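Local coordinates for enoyl-CoA hydratase/isomerase (Pseudomonas aeruginosa, PDB 3LAO), which probably catalyses the addition of water to the side-chain double bond of a steroid enoyl-CoA thioester, working as a crotonase-type homotrimer, at residues B[18-23]-B[51-57]; B[95-99]-B[122-126]; B[103-107]-B[219-223]. One frame throughout, in Å; residues are numbered along the deposited sequence.

Interaction 1 of 3, residues B[18-23]-B[51-57]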
loop_
_atom_site.group_PDB
_atom_site.type_symbol
_atom_site.label_atom_id
_atom_site.label_comp_id
_atom_site.label_asym_id
_atom_site.label_seq_id
_atom_site.Cartn_x
_atom_site.Cartn_y
_atom_site.Cartn_z
ATOM N N GLN B 18 25.747 7.795 -22.167
ATOM C CA GLN B 18 25.220 6.540 -22.668
ATOM C C GLN B 18 26.280 5.528 -22.378
ATOM O O GLN B 18 27.440 5.718 -22.749
ATOM C CB GLN B 18 24.983 6.634 -24.178
ATOM C CG GLN B 18 24.221 5.476 -24.785
ATOM C CD GLN B 18 22.741 5.550 -24.472
ATOM O OE1 GLN B 18 22.112 6.581 -24.752
ATOM N NE2 GLN B 18 22.173 4.471 -23.858
ATOM N N ARG B 19 25.909 4.472 -21.671
ATOM C CA ARG B 19 26.826 3.382 -21.433
ATOM C C ARG B 19 26.161 2.026 -21.766
ATOM O O ARG B 19 25.501 1.408 -20.926
ATOM C CB ARG B 19 27.335 3.466 -20.004
ATOM C CG ARG B 19 28.493 2.556 -19.736
ATOM C CD ARG B 19 28.842 2.528 -18.267
ATOM N NE ARG B 19 29.294 3.840 -17.830
ATOM C CZ ARG B 19 29.704 4.105 -16.592
ATOM N NH1 ARG B 19 29.722 3.142 -15.672
ATOM N NH2 ARG B 19 30.086 5.335 -16.264
ATOM N N GLY B 20 26.345 1.565 -23.004
ATOM C CA GLY B 20 25.559 0.472 -23.536
ATOM C C GLY B 20 24.085 0.808 -23.516
ATOM O O GLY B 20 23.685 1.865 -24.023
ATOM N N HIS B 21 23.272 -0.066 -22.917
ATOM C CA HIS B 21 21.846 0.211 -22.814
ATOM C C HIS B 21 21.505 1.104 -21.600
ATOM O O HIS B 21 20.321 1.361 -21.314
ATOM C CB HIS B 21 21.027 -1.116 -22.783
ATOM C CG HIS B 21 21.106 -1.890 -24.057
ATOM N ND1 HIS B 21 21.438 -3.232 -24.100
ATOM C CD2 HIS B 21 20.944 -1.503 -25.347
ATOM C CE1 HIS B 21 21.459 -3.635 -25.361
ATOM N NE2 HIS B 21 21.162 -2.606 -26.137
ATOM N N LEU B 22 22.519 1.552 -20.860
ATOM C CA LEU B 22 22.250 2.391 -19.684
ATOM C C LEU B 22 22.401 3.890 -19.996
ATOM O O LEU B 22 23.304 4.307 -20.752
ATOM C CB LEU B 22 23.169 2.023 -18.523
ATOM C CG LEU B 22 23.172 0.564 -18.083
ATOM C CD1 LEU B 22 23.865 0.458 -16.782
ATOM C CD2 LEU B 22 21.729 0.014 -17.993
ATOM N N PHE B 23 21.509 4.692 -19.423
ATOM C CA PHE B 23 21.528 6.132 -19.646
ATOM C C PHE B 23 21.845 6.776 -18.283
ATOM O O PHE B 23 21.021 6.731 -17.342
ATOM C CB PHE B 23 20.194 6.624 -20.263
ATOM C CG PHE B 23 20.234 8.052 -20.737
ATOM C CD1 PHE B 23 19.889 9.085 -19.905
ATOM C CD2 PHE B 23 20.668 8.359 -22.003
ATOM C CE1 PHE B 23 19.982 10.396 -20.326
ATOM C CE2 PHE B 23 20.746 9.660 -22.425
ATOM C CZ PHE B 23 20.405 10.678 -21.569
ATOM N N TYR B 51 16.367 10.558 -22.499
ATOM C CA TYR B 51 16.287 9.133 -22.166
ATOM C C TYR B 51 15.013 8.516 -22.769
ATOM O O TYR B 51 15.075 7.500 -23.438
ATOM C CB TYR B 51 16.295 8.921 -20.644
ATOM C CG TYR B 51 15.899 7.502 -20.162
ATOM C CD1 TYR B 51 16.600 6.391 -20.584
ATOM C CD2 TYR B 51 14.865 7.317 -19.231
ATOM C CE1 TYR B 51 16.255 5.106 -20.154
ATOM C CE2 TYR B 51 14.519 6.057 -18.782
ATOM C CZ TYR B 51 15.221 4.950 -19.252
ATOM O OH TYR B 51 14.902 3.699 -18.819
ATOM N N GLU B 52 13.861 9.134 -22.536
ATOM C CA GLU B 52 12.617 8.652 -23.132
ATOM C C GLU B 52 12.707 8.446 -24.650
ATOM O O GLU B 52 12.128 7.506 -25.205
ATOM C CB GLU B 52 11.465 9.604 -22.839
ATOM C CG GLU B 52 10.994 9.587 -21.391
ATOM C CD GLU B 52 10.228 8.320 -21.065
ATOM O OE1 GLU B 52 10.568 7.681 -20.035
ATOM O OE2 GLU B 52 9.303 7.970 -21.855
ATOM N N ARG B 53 13.408 9.331 -25.337
ATOM C CA ARG B 53 13.433 9.262 -26.801
ATOM C C ARG B 53 14.606 8.460 -27.333
ATOM O O ARG B 53 14.716 8.283 -28.528
ATOM C CB ARG B 53 13.439 10.666 -27.412
ATOM C CG ARG B 53 12.062 11.289 -27.471
ATOM C CD ARG B 53 12.151 12.730 -27.906
ATOM N NE ARG B 53 12.017 13.627 -26.767
ATOM C CZ ARG B 53 13.012 14.303 -26.228
ATOM N NH1 ARG B 53 12.761 15.097 -25.209
ATOM N NH2 ARG B 53 14.241 14.190 -26.723
ATOM N N SER B 54 15.481 8.014 -26.432
ATOM C CA SER B 54 16.662 7.208 -26.748
ATOM C C SER B 54 16.283 5.725 -26.913
ATOM O O SER B 54 16.248 4.943 -25.961
ATOM C CB SER B 54 17.662 7.340 -25.628
ATOM O OG SER B 54 18.882 6.711 -25.932
ATOM N N GLU B 55 16.008 5.370 -28.159
ATOM C CA GLU B 55 15.697 4.028 -28.597
ATOM C C GLU B 55 16.416 2.894 -27.895
ATOM O O GLU B 55 15.813 1.863 -27.651
ATOM C CB GLU B 55 16.014 3.939 -30.089
ATOM C CG GLU B 55 15.176 4.870 -30.947
ATOM C CD GLU B 55 13.696 4.507 -30.916
ATOM O OE1 GLU B 55 13.109 4.435 -29.807
ATOM O OE2 GLU B 55 13.120 4.293 -32.005
ATOM N N GLU B 56 17.705 3.071 -27.622
ATOM C CA GLU B 56 18.560 2.004 -27.118
ATOM C C GLU B 56 18.879 2.140 -25.640
ATOM O O GLU B 56 19.675 1.378 -25.091
ATOM C CB GLU B 56 19.878 1.949 -27.897
ATOM C CG GLU B 56 19.998 2.961 -29.036
ATOM C CD GLU B 56 20.522 4.327 -28.591
ATOM O OE1 GLU B 56 20.003 5.355 -29.092
ATOM O OE2 GLU B 56 21.458 4.372 -27.757
ATOM N N SER B 57 18.304 3.121 -24.976
ATOM C CA SER B 57 18.494 3.162 -23.547
ATOM C C SER B 57 17.371 2.312 -22.983
ATOM O O SER B 57 16.220 2.450 -23.378
ATOM C CB SER B 57 18.416 4.596 -23.046
ATOM O OG SER B 57 19.423 5.399 -23.662
#

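Interaction 2 of 3, residues B[95-99]-B[122-126]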
loop_
_atom_site.group_PDB
_atom_site.type_symbol
_atom_site.label_atom_id
_atom_site.label_comp_id
_atom_site.label_asym_id
_atom_site.label_seq_id
_atom_site.Cartn_x
_atom_site.Cartn_y
_atom_site.Cartn_z
ATOM N N ASP B 95 8.989 15.540 -16.322
ATOM C CA ASP B 95 9.087 15.890 -14.911
ATOM C C ASP B 95 9.762 14.764 -14.104
ATOM O O ASP B 95 9.247 13.653 -14.029
ATOM C CB ASP B 95 7.688 16.166 -14.374
ATOM C CG ASP B 95 7.689 16.596 -12.922
ATOM O OD1 ASP B 95 8.779 16.645 -12.335
ATOM O OD2 ASP B 95 6.607 16.888 -12.371
ATOM N N PRO B 96 10.955 15.041 -13.553
ATOM C CA PRO B 96 11.660 14.110 -12.678
ATOM C C PRO B 96 10.794 13.669 -11.515
ATOM O O PRO B 96 10.833 12.512 -11.138
ATOM C CB PRO B 96 12.829 14.955 -12.152
ATOM C CG PRO B 96 13.117 15.864 -13.318
ATOM C CD PRO B 96 11.764 16.246 -13.826
ATOM N N TRP B 97 10.047 14.598 -10.942
ATOM C CA TRP B 97 9.144 14.293 -9.866
ATOM C C TRP B 97 7.896 13.503 -10.244
ATOM O O TRP B 97 7.110 13.141 -9.383
ATOM C CB TRP B 97 8.813 15.574 -9.131
ATOM C CG TRP B 97 10.006 15.900 -8.260
ATOM C CD1 TRP B 97 10.210 15.492 -6.989
ATOM C CD2 TRP B 97 11.183 16.607 -8.649
ATOM N NE1 TRP B 97 11.422 15.927 -6.536
ATOM C CE2 TRP B 97 12.045 16.616 -7.541
ATOM C CE3 TRP B 97 11.590 17.239 -9.825
ATOM C CZ2 TRP B 97 13.291 17.244 -7.562
ATOM C CZ3 TRP B 97 12.828 17.845 -9.857
ATOM C CH2 TRP B 97 13.667 17.847 -8.732
ATOM N N GLY B 98 7.744 13.221 -11.525
ATOM C CA GLY B 98 6.584 12.517 -12.052
ATOM C C GLY B 98 5.210 13.061 -11.688
ATOM O O GLY B 98 4.259 12.295 -11.539
ATOM N N VAL B 99 5.081 14.373 -11.552
ATOM C CA VAL B 99 3.798 14.930 -11.143
ATOM C C VAL B 99 3.053 15.531 -12.325
ATOM O O VAL B 99 1.836 15.432 -12.423
ATOM C CB VAL B 99 3.989 15.935 -9.990
ATOM C CG1 VAL B 99 2.769 16.795 -9.796
ATOM C CG2 VAL B 99 4.320 15.187 -8.699
ATOM N N GLU B 122 11.395 12.916 -2.599
ATOM C CA GLU B 122 10.330 12.734 -3.577
ATOM C C GLU B 122 10.923 12.300 -4.899
ATOM O O GLU B 122 10.329 11.531 -5.641
ATOM C CB GLU B 122 9.524 14.021 -3.755
ATOM C CG GLU B 122 7.990 13.818 -3.555
ATOM C CD GLU B 122 7.268 13.303 -4.846
ATOM O OE1 GLU B 122 7.147 12.062 -5.026
ATOM O OE2 GLU B 122 6.809 14.136 -5.675
ATOM N N LEU B 123 12.130 12.769 -5.172
ATOM C CA LEU B 123 12.775 12.449 -6.419
ATOM C C LEU B 123 13.109 10.968 -6.362
ATOM O O LEU B 123 12.904 10.229 -7.320
ATOM C CB LEU B 123 14.031 13.286 -6.548
ATOM C CG LEU B 123 14.778 13.310 -7.864
ATOM C CD1 LEU B 123 13.822 13.679 -8.994
ATOM C CD2 LEU B 123 15.917 14.317 -7.733
HETATM N N MSE B 124 13.575 10.537 -5.200
HETATM C CA MSE B 124 13.913 9.150 -4.995
HETATM C C MSE B 124 12.716 8.199 -5.086
HETATM O O MSE B 124 12.842 7.080 -5.577
HETATM C CB MSE B 124 14.567 9.008 -3.639
HETATM C CG MSE B 124 15.191 7.686 -3.430
HETATM SE SE MSE B 124 15.844 7.584 -1.621
HETATM C CE MSE B 124 14.154 7.568 -0.662
ATOM N N LEU B 125 11.550 8.633 -4.622
ATOM C CA LEU B 125 10.377 7.746 -4.606
ATOM C C LEU B 125 9.694 7.659 -5.966
ATOM O O LEU B 125 8.746 6.924 -6.132
ATOM C CB LEU B 125 9.346 8.210 -3.590
ATOM C CG LEU B 125 9.794 8.249 -2.135
ATOM C CD1 LEU B 125 8.769 9.011 -1.278
ATOM C CD2 LEU B 125 10.002 6.816 -1.661
ATOM N N ASN B 126 10.157 8.447 -6.920
ATOM C CA ASN B 126 9.629 8.399 -8.245
ATOM C C ASN B 126 10.392 7.373 -9.082
ATOM O O ASN B 126 10.111 7.157 -10.248
ATOM C CB ASN B 126 9.748 9.773 -8.876
ATOM C CG ASN B 126 8.979 9.876 -10.174
ATOM O OD1 ASN B 126 7.749 9.743 -10.184
ATOM N ND2 ASN B 126 9.695 10.085 -11.283
#

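Interaction 3 of 3, residues B[103-107]-B[219-223]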
loop_
_atom_site.group_PDB
_atom_site.type_symbol
_atom_site.label_atom_id
_atom_site.label_comp_id
_atom_site.label_asym_id
_atom_site.label_seq_id
_atom_site.Cartn_x
_atom_site.Cartn_y
_atom_site.Cartn_z
ATOM N N ARG B 103 4.424 11.406 -18.189
ATOM C CA ARG B 103 5.107 10.569 -17.237
ATOM C C ARG B 103 6.145 9.758 -18.016
ATOM O O ARG B 103 5.956 9.468 -19.221
ATOM C CB ARG B 103 4.056 9.678 -16.568
ATOM C CG ARG B 103 4.562 8.405 -15.916
ATOM C CD ARG B 103 3.575 7.249 -16.152
ATOM N NE ARG B 103 2.255 7.443 -15.549
ATOM C CZ ARG B 103 1.141 6.802 -15.921
ATOM N NH1 ARG B 103 1.164 5.925 -16.930
ATOM N NH2 ARG B 103 -0.004 7.048 -15.282
ATOM N N ARG B 104 7.247 9.412 -17.356
ATOM C CA ARG B 104 8.192 8.491 -17.971
ATOM C C ARG B 104 7.484 7.184 -18.304
ATOM O O ARG B 104 6.384 6.891 -17.829
ATOM C CB ARG B 104 9.394 8.212 -17.063
ATOM C CG ARG B 104 9.069 7.443 -15.786
ATOM C CD ARG B 104 10.319 7.312 -14.865
ATOM N NE ARG B 104 9.895 6.805 -13.566
ATOM C CZ ARG B 104 9.892 5.511 -13.231
ATOM N NH1 ARG B 104 10.329 4.606 -14.105
ATOM N NH2 ARG B 104 9.475 5.117 -12.021
ATOM N N SER B 105 8.120 6.380 -19.129
ATOM C CA SER B 105 7.530 5.111 -19.468
ATOM C C SER B 105 8.594 4.027 -19.520
ATOM O O SER B 105 8.315 2.931 -19.939
ATOM C CB SER B 105 6.826 5.251 -20.816
ATOM O OG SER B 105 7.757 5.618 -21.801
ATOM N N LYS B 106 9.822 4.369 -19.142
ATOM C CA LYS B 106 10.932 3.435 -19.038
ATOM C C LYS B 106 11.507 3.501 -17.620
ATOM O O LYS B 106 11.167 4.390 -16.860
ATOM C CB LYS B 106 12.006 3.775 -20.054
ATOM C CG LYS B 106 11.544 3.626 -21.467
ATOM C CD LYS B 106 12.754 3.555 -22.405
ATOM C CE LYS B 106 13.099 4.891 -23.023
ATOM N NZ LYS B 106 14.407 4.731 -23.738
ATOM N N PRO B 107 12.342 2.522 -17.254
ATOM C CA PRO B 107 12.725 2.352 -15.846
ATOM C C PRO B 107 13.719 3.358 -15.350
ATOM O O PRO B 107 14.545 3.797 -16.097
ATOM C CB PRO B 107 13.369 0.947 -15.818
ATOM C CG PRO B 107 12.742 0.252 -16.966
ATOM C CD PRO B 107 12.586 1.298 -18.038
ATOM N N LEU B 219 5.565 -1.594 -16.565
ATOM C CA LEU B 219 5.531 -0.258 -15.930
ATOM C C LEU B 219 4.186 0.369 -16.132
ATOM O O LEU B 219 3.606 0.955 -15.200
ATOM C CB LEU B 219 6.592 0.694 -16.470
ATOM C CG LEU B 219 7.963 0.487 -15.855
ATOM C CD1 LEU B 219 8.992 1.217 -16.666
ATOM C CD2 LEU B 219 8.011 0.930 -14.386
ATOM N N GLN B 220 3.695 0.245 -17.358
ATOM C CA GLN B 220 2.393 0.808 -17.722
ATOM C C GLN B 220 1.259 0.174 -16.901
ATOM O O GLN B 220 0.384 0.901 -16.420
ATOM C CB GLN B 220 2.122 0.714 -19.235
ATOM C CG GLN B 220 0.959 1.566 -19.710
ATOM C CD GLN B 220 1.277 3.054 -19.596
ATOM O OE1 GLN B 220 2.455 3.455 -19.556
ATOM N NE2 GLN B 220 0.235 3.878 -19.535
ATOM N N SER B 221 1.276 -1.145 -16.679
ATOM C CA SER B 221 0.256 -1.704 -15.752
ATOM C C SER B 221 0.369 -1.179 -14.322
ATOM O O SER B 221 -0.630 -0.869 -13.680
ATOM C CB SER B 221 0.314 -3.217 -15.711
ATOM O OG SER B 221 -0.020 -3.695 -16.974
ATOM N N ALA B 222 1.597 -1.086 -13.827
ATOM C CA ALA B 222 1.830 -0.695 -12.436
ATOM C C ALA B 222 1.393 0.749 -12.209
ATOM O O ALA B 222 0.709 1.055 -11.215
ATOM C CB ALA B 222 3.304 -0.906 -12.064
ATOM N N PHE B 223 1.713 1.606 -13.183
ATOM C CA PHE B 223 1.390 3.022 -13.130
ATOM C C PHE B 223 -0.103 3.325 -13.009
ATOM O O PHE B 223 -0.457 4.467 -12.797
ATOM C CB PHE B 223 1.983 3.777 -14.323
ATOM C CG PHE B 223 3.475 4.077 -14.207
ATOM C CD1 PHE B 223 4.034 4.505 -13.020
ATOM C CD2 PHE B 223 4.297 3.993 -15.314
ATOM C CE1 PHE B 223 5.397 4.786 -12.923
ATOM C CE2 PHE B 223 5.648 4.279 -15.223
ATOM C CZ PHE B 223 6.205 4.659 -14.019
#

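Interaction 1 of 3, residues B[18-23]-B[51-57]
The hairpin between strands 14-19 and 22-27 meets the C-terminal end of helix 38-53 and the turn after it, with Gln18 reaching across to Ser57. The contact lies within the β-α-β unit of strand 22-27, helix 38-53 and strand 59-64, where the turn after the helix leads back to the sheet. A type II' turn from Arg19 to Leu22 reverses the chain, and the Gln18 side chain folds back beside it, bent at chi2 (76°). Its NE2 gives one hydrogen to Gly20 O within the turn, at 3.0 Å, and the other to Ser57 OG at 2.9 Å. Ser57 OG lies in the amide plane, and the N-H...O angle is 150°. The same hydroxyl shares a 2.7 Å hydrogen bond, Ser54 OG to Ser57 OG, across the type I turn from Ser54 to Ser57. Nearby, Glu56 O sits at the edge of the His21 ring, 3.2 Å from CD2, and Ser57 CA-H faces His21 O. Deeper in, Tyr51 CB rests over a face of the Phe23 ring, 4.1 Å from its centroid. The two rings are tilted by 30° and slide past each other, so they barely overlap; Phe23 CB meets Tyr51 CD1 at 3.6 Å. One uncharged amide thus ties the two turns together, while the buried Ser57 hydroxyl is gripped by two hydrogen bonds.

Interaction 2 of 3, residues B[95-99]-B[122-126]
Trp97 lies across the side of helix 119-125, its indole meeting Glu122 and Leu123 in turn. From CB, CG lies anti to the carbonyl carbon (chi1 -77°), which lays the indole along the helix. At the edge of the pyrrole ring CD1 touches Glu122 CB at 3.6 Å, close to the ring plane. NE1 passes 3.5 Å from Leu123 N, but its hydrogen goes to Ala119 O, one turn earlier in the helix. Beyond it, CE2 lies close to Leu123 CB and CD1. The six-membered ring takes Leu123 CD1 over one face, 3.8 Å from its centroid and only 14° off the normal, a well-centred CH-π contact. CZ2, near the far end, reaches Leu123 CD2 at 3.9 Å. Leu123 CD1 also packs on Pro96, 3.5 Å from Pro96 CB, so one methyl serves both proline and indole.

At the end of the helix the Asn126 amide faces the backbone of the turn: OD1 is 3.5 Å from Gly98 CA. The bend is held from within by the Asp95 carboxylate: OD1 accepts Trp97 N weakly, as in an Asx turn, over the type I turn from Asp95 to Gly98, and OD2 accepts Val99 N from above the carboxylate plane. Arg156 adds a charged clasp, forming a salt bridge with Glu122 and hydrogen bonds to Trp97 O and Gly98 O. The helix follows strand 115-117 and leads to strand 129-133; in crotonase-fold enzymes the N terminus of the helix at this place usually borders the oxyanion hole, and here a loop turn is packed against its flank.

Interaction 3 of 3, residues B[103-107]-B[219-223]
The Phe223 ring carries Arg103 CD over one face and has the Arg104 guanidinium at its edge, joining the loop before core strand 108-112 of the crotonase fold to the C-terminal end of helix 212-222. Arg103 CD stands 3.7 Å from the ring centroid, displaced toward the rim. Further along the same side chain, bends at chi2 and chi3 lay the guanidinium over Phe223 CB, with Arg103 CZ 3.5 Å from Phe223 CB and its plane 27° from that of the ring; Gln220 borders its edge. The Arg104 guanidinium stands almost upright to the ring, at 81°, with Phe223 CZ over its face, 3.9 Å from Arg104 NH2. That cation is fixed chiefly by other groups: NH1 forms a salt bridge with Asp128 and donates to Lys106 O at 2.9 Å, in the guanidinium plane, while NH2 binds Asn126 O. Two arginines thus frame one phenylalanine, which also meets Trp163 of the third subunit, their planes about 20° apart, so the contact forms part of the trimer interface. Leu219 completes the join, its CD1 lying 3.5 Å from Lys106 C and 3.8 Å from Pro107 CD.

In the fold
From the N terminus, interaction 1 closes first, bringing the end of helix 38-53 back to the first hairpin of the six-stranded sheet. Interactions 2 and 3 follow, and their segments alternate: 95-99 and 103-107 share one loop, whose earlier part pairs with helix 119-125 and later part with helix 212-222, over a hundred residues on. The loop closed by interaction 3 spans strands 108-112, 129-133 and 189-191 of the main sheet and the whole three-stranded sheet. Segment 103-107 is the hub. Glu52 accepts a hydrogen bond from Ser105, and Lys106 NZ bonds to Tyr51 O and Ser57 O, linking interaction 3 to interaction 1; Arg104 links it to interaction 2, their centres about 13 Å apart.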